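Local coordinates for protein VP2 (Primate bocaparvovirus 1, PDB 7L0Y) that self-assembles, as the VP2 capsid protein of human bocavirus 1, into a T=1 icosahedral shell of 60 subunits that encloses the viral genome, at residues 35-40 with 156-161; 105-110 with 450-455. All coordinates share one frame; numbering follows the deposited sequence.

Contact 1: 35-40 with 156-161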
# COMPACT_ATOMS: atom_id res chain seq x y z
N ASN A 35 2.73 26.67 -90.05
CA ASN A 35 2.95 27.60 -91.14
C ASN A 35 3.01 29.01 -90.61
O ASN A 35 2.17 29.41 -89.81
CB ASN A 35 1.83 27.50 -92.18
CG ASN A 35 1.95 26.30 -93.06
OD1 ASN A 35 2.72 26.30 -94.01
ND2 ASN A 35 1.21 25.26 -92.74
N THR A 36 3.99 29.77 -91.06
CA THR A 36 4.07 31.19 -90.76
C THR A 36 4.11 31.93 -92.07
O THR A 36 4.78 31.50 -93.01
CB THR A 36 5.30 31.54 -89.93
OG1 THR A 36 5.43 30.62 -88.85
CG2 THR A 36 5.12 32.90 -89.31
N ARG A 37 3.38 33.03 -92.15
CA ARG A 37 3.51 33.95 -93.26
C ARG A 37 3.77 35.35 -92.73
O ARG A 37 3.45 35.67 -91.59
CB ARG A 37 2.27 34.00 -94.16
CG ARG A 37 1.90 32.72 -94.81
CD ARG A 37 2.92 32.26 -95.80
NE ARG A 37 2.49 31.05 -96.47
CZ ARG A 37 2.73 29.82 -96.01
NH1 ARG A 37 3.38 29.65 -94.88
NH2 ARG A 37 2.29 28.78 -96.69
N GLN A 38 4.35 36.16 -93.59
CA GLN A 38 4.46 37.59 -93.40
C GLN A 38 3.31 38.22 -94.17
O GLN A 38 3.21 38.02 -95.38
CB GLN A 38 5.82 38.07 -93.89
CG GLN A 38 6.18 39.53 -93.73
CD GLN A 38 6.27 39.98 -92.30
OE1 GLN A 38 5.54 40.86 -91.87
NE2 GLN A 38 7.13 39.33 -91.53
N PHE A 39 2.45 38.94 -93.47
CA PHE A 39 1.29 39.55 -94.11
C PHE A 39 1.46 41.06 -94.12
O PHE A 39 2.20 41.62 -93.32
CB PHE A 39 -0.03 39.19 -93.41
CG PHE A 39 -0.15 39.74 -92.02
CD1 PHE A 39 -0.62 41.02 -91.82
CD2 PHE A 39 0.18 38.99 -90.93
CE1 PHE A 39 -0.73 41.53 -90.57
CE2 PHE A 39 0.06 39.49 -89.68
CZ PHE A 39 -0.39 40.76 -89.49
N ILE A 40 0.78 41.70 -95.06
CA ILE A 40 0.73 43.15 -95.13
C ILE A 40 -0.73 43.56 -95.25
O ILE A 40 -1.48 43.00 -96.05
CB ILE A 40 1.55 43.70 -96.31
CG1 ILE A 40 1.54 45.22 -96.30
CG2 ILE A 40 1.05 43.16 -97.64
CD1 ILE A 40 2.47 45.83 -97.27
N ASP A 156 0.92 29.95 -100.96
CA ASP A 156 1.36 28.57 -100.92
C ASP A 156 2.81 28.48 -100.43
O ASP A 156 3.12 27.72 -99.51
CB ASP A 156 1.20 27.96 -102.31
CG ASP A 156 1.44 26.49 -102.34
OD1 ASP A 156 1.63 25.88 -101.27
OD2 ASP A 156 1.46 25.92 -103.46
N LEU A 157 3.69 29.26 -101.04
CA LEU A 157 5.07 29.30 -100.60
C LEU A 157 5.20 30.09 -99.30
O LEU A 157 4.61 31.17 -99.18
CB LEU A 157 5.96 29.92 -101.67
CG LEU A 157 6.09 29.09 -102.94
CD1 LEU A 157 6.82 29.87 -103.98
CD2 LEU A 157 6.81 27.80 -102.63
N PRO A 158 5.96 29.59 -98.34
CA PRO A 158 6.03 30.26 -97.04
C PRO A 158 6.69 31.62 -97.08
O PRO A 158 6.47 32.44 -96.19
CB PRO A 158 6.82 29.27 -96.19
CG PRO A 158 6.63 27.98 -96.85
CD PRO A 158 6.63 28.29 -98.30
N TYR A 159 7.51 31.88 -98.10
CA TYR A 159 8.27 33.11 -98.14
C TYR A 159 7.60 34.19 -98.97
O TYR A 159 8.15 35.28 -99.11
CB TYR A 159 9.67 32.83 -98.66
CG TYR A 159 9.72 32.28 -100.05
CD1 TYR A 159 9.81 33.11 -101.15
CD2 TYR A 159 9.67 30.91 -100.27
CE1 TYR A 159 9.86 32.61 -102.41
CE2 TYR A 159 9.71 30.40 -101.54
CZ TYR A 159 9.81 31.25 -102.60
OH TYR A 159 9.86 30.74 -103.87
N LYS A 160 6.42 33.91 -99.52
CA LYS A 160 5.67 34.95 -100.20
C LYS A 160 4.90 35.80 -99.19
O LYS A 160 4.45 35.30 -98.15
CB LYS A 160 4.71 34.35 -101.21
CG LYS A 160 5.37 33.58 -102.32
CD LYS A 160 6.23 34.48 -103.18
CE LYS A 160 6.78 33.70 -104.36
NZ LYS A 160 7.59 34.57 -105.25
N THR A 161 4.73 37.07 -99.51
CA THR A 161 3.99 37.98 -98.65
C THR A 161 2.50 37.85 -98.94
O THR A 161 2.09 37.76 -100.09
CB THR A 161 4.46 39.43 -98.83
OG1 THR A 161 5.85 39.51 -98.51
CG2 THR A 161 3.69 40.38 -97.93
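R37, reaching out from strand 30-42, lays its guanidinium group against the turn that begins at L157, and this is the main side-chain contact between 35-40 and 156-161. The group approaches with one face: P158 CA lies over it, offset toward the rim, 3.5 Å from R37 CZ, and P158 CB sits 3.7 Å from R37 NH1. A bend at chi2 (-66°) folds the arginine chain over, so that its far end runs along the loop rather than straight out from the strand.

Polar contacts fix how the guanidinium is turned. R37 NH1 donates to the carbonyl of its own neighbour, T36 O, over 3.0 Å; the acceptor lies in the guanidinium plane, while the nitrogen sits well above the plane of the carbonyl. R37 NH2 is hydrogen-bonded to the backbone oxygen of P155 and comes within 3.1 Å of D156 O. The carboxylate of D156 is engaged separately, in a salt bridge with R392.

Apolar packing takes over at the other end, where the methyl T161 CG2 meets I40 CG2 at 3.8 Å. The backbones also touch there, T161 CA making a C-H...O contact with Q38 O at 3.4 Å. The hydroxyl of T161 is bonded to K431 of a second subunit, and W468 of a third packs on P158.

Residues L157 to K160 form a type I beta turn within the loop, which leads into strand 161-169, paired in parallel with strand 30-42. The pairing of strand 30-42 is consistent with strand B of the jelly-roll core of parvovirus capsid proteins.

Contact 2: 105-110 with 450-455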
# COMPACT_ATOMS: atom_id res chain seq x y z
N VAL A 105 -3.92 29.92 -84.12
CA VAL A 105 -3.44 31.02 -84.94
C VAL A 105 -2.84 32.08 -84.04
O VAL A 105 -3.48 32.51 -83.07
CB VAL A 105 -4.56 31.61 -85.80
CG1 VAL A 105 -4.05 32.82 -86.54
CG2 VAL A 105 -5.06 30.60 -86.79
N LYS A 106 -1.62 32.49 -84.34
CA LYS A 106 -0.97 33.61 -83.68
C LYS A 106 -0.74 34.73 -84.68
O LYS A 106 -0.34 34.48 -85.81
CB LYS A 106 0.36 33.20 -83.06
CG LYS A 106 0.24 32.21 -81.94
CD LYS A 106 1.61 31.82 -81.44
CE LYS A 106 1.54 30.85 -80.29
NZ LYS A 106 2.90 30.44 -79.86
N ILE A 107 -1.00 35.96 -84.25
CA ILE A 107 -0.63 37.15 -84.99
C ILE A 107 0.35 37.92 -84.12
O ILE A 107 0.03 38.26 -82.98
CB ILE A 107 -1.85 38.01 -85.34
CG1 ILE A 107 -2.79 37.23 -86.25
CG2 ILE A 107 -1.42 39.28 -86.03
CD1 ILE A 107 -4.13 37.85 -86.42
N TYR A 108 1.55 38.17 -84.64
CA TYR A 108 2.62 38.66 -83.80
C TYR A 108 3.64 39.39 -84.66
O TYR A 108 3.53 39.43 -85.88
CB TYR A 108 3.24 37.52 -83.00
CG TYR A 108 3.83 36.44 -83.86
CD1 TYR A 108 5.18 36.40 -84.11
CD2 TYR A 108 3.03 35.49 -84.45
CE1 TYR A 108 5.72 35.44 -84.88
CE2 TYR A 108 3.55 34.52 -85.24
CZ TYR A 108 4.89 34.50 -85.46
OH TYR A 108 5.44 33.52 -86.25
N ASN A 109 4.65 39.95 -83.99
CA ASN A 109 5.70 40.75 -84.62
C ASN A 109 5.11 41.82 -85.53
O ASN A 109 5.51 41.98 -86.68
CB ASN A 109 6.69 39.87 -85.38
CG ASN A 109 7.57 39.10 -84.45
OD1 ASN A 109 7.75 39.47 -83.31
ND2 ASN A 109 8.12 38.00 -84.94
N LEU A 110 4.15 42.56 -85.00
CA LEU A 110 3.45 43.55 -85.81
C LEU A 110 4.34 44.76 -86.04
O LEU A 110 5.11 45.15 -85.16
CB LEU A 110 2.16 43.98 -85.12
CG LEU A 110 0.96 43.05 -85.17
CD1 LEU A 110 0.84 42.49 -86.57
CD2 LEU A 110 1.09 41.92 -84.20
N GLY A 450 3.05 42.03 -90.40
CA GLY A 450 3.28 41.19 -89.25
C GLY A 450 3.40 39.76 -89.69
O GLY A 450 3.39 39.45 -90.88
N GLN A 451 3.51 38.88 -88.71
CA GLN A 451 3.58 37.45 -88.96
C GLN A 451 2.33 36.79 -88.42
O GLN A 451 1.90 37.07 -87.30
CB GLN A 451 4.84 36.84 -88.32
CG GLN A 451 6.12 37.42 -88.87
CD GLN A 451 7.38 36.79 -88.30
OE1 GLN A 451 7.35 36.11 -87.28
NE2 GLN A 451 8.50 37.04 -88.96
N VAL A 452 1.71 35.95 -89.24
CA VAL A 452 0.69 35.01 -88.79
C VAL A 452 1.28 33.62 -88.83
O VAL A 452 1.90 33.23 -89.82
CB VAL A 452 -0.59 35.07 -89.64
CG1 VAL A 452 -1.38 36.23 -89.24
CG2 VAL A 452 -0.23 35.21 -91.10
N SER A 453 1.09 32.87 -87.76
CA SER A 453 1.41 31.46 -87.72
C SER A 453 0.13 30.68 -87.49
O SER A 453 -0.63 30.98 -86.57
CB SER A 453 2.44 31.16 -86.63
OG SER A 453 1.92 31.41 -85.35
N CYS A 454 -0.11 29.71 -88.35
CA CYS A 454 -1.21 28.76 -88.20
C CYS A 454 -0.62 27.42 -87.83
O CYS A 454 0.41 27.02 -88.38
CB CYS A 454 -2.02 28.66 -89.49
SG CYS A 454 -3.47 27.59 -89.41
N GLU A 455 -1.23 26.74 -86.88
CA GLU A 455 -0.80 25.40 -86.49
C GLU A 455 -2.02 24.51 -86.32
O GLU A 455 -2.87 24.78 -85.47
CB GLU A 455 0.02 25.46 -85.22
CG GLU A 455 0.58 24.14 -84.77
CD GLU A 455 1.50 24.29 -83.59
OE1 GLU A 455 1.71 25.44 -83.16
OE2 GLU A 455 1.99 23.27 -83.07
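Q451 and Y108 face each other as a hydrogen-bonded pair of an antiparallel ladder, and their side chains rise on the same face of the sheet. Starting at its root, Q451 CB lies over one face of the Y108 ring, 3.9 Å from the centroid and 21° off the normal, a CH-pi contact. CG stands beside the backbone nitrogen (chi1 -61°), and from there the extended chain carries the amide up past the ring. CD comes 3.6 Å from N109 ND2 and is also near Y108 CE1. At the tip, OE1 lies beside Y108 CE1 of the ring and takes a hydrogen bond from N109 ND2 (3.1 Å) that arrives from well above the carbonyl plane, while NE2 is turned away from N109. The amide stands almost perpendicular to the tyrosine ring, their planes 89° apart. N109 ND2 also donates to G18 O, so it bridges the glutamine and the N-terminal chain.

The same face continues with S453, whose OG packs against K106 CB and Y108 CE2. On the reverse face the side chains of I107 and V452 run side by side, I107 CG1 and V452 CG1 3.5 Å apart, and V105 CG2 reaches C454 SG at 4.3 Å. The backbones are joined by reciprocal N-H...O bonds, K106 with S453 and Y108 with Q451, all four 2.9 Å between N and O.

Strand 450-455 is thus held on one flank by 105-108 and on the other by strand 30-42, while strand 215-232 continues the sheet beyond 105-108. F74 of strand 71-74 covers I107 and V452, and the N-terminal residues T17, W20 and V21 lie along the Y108, Q451 and S453 face.

Strand 30-42 joins the two contacts, whose centres lie 10 Å apart: contact 1 sets the loop 156-161 against it, and its other edge pairs antiparallel with the 450-455 strand of contact 2. Probable backbone hydrogen bonds link them, N35 O to C454 N at 2.7 Å and R37 N to V452 O at 2.8 Å. The resulting order, 30-42, 446-462, 95-118 and 215-232, is consistent with the BIDG sheet of the parvovirus jelly roll. T36 packs on Y108, and F39 on I107 and L110, joining the contacts through side chains as well. Both also touch a second subunit, placing this sheet close to an intersubunit interface of the capsid.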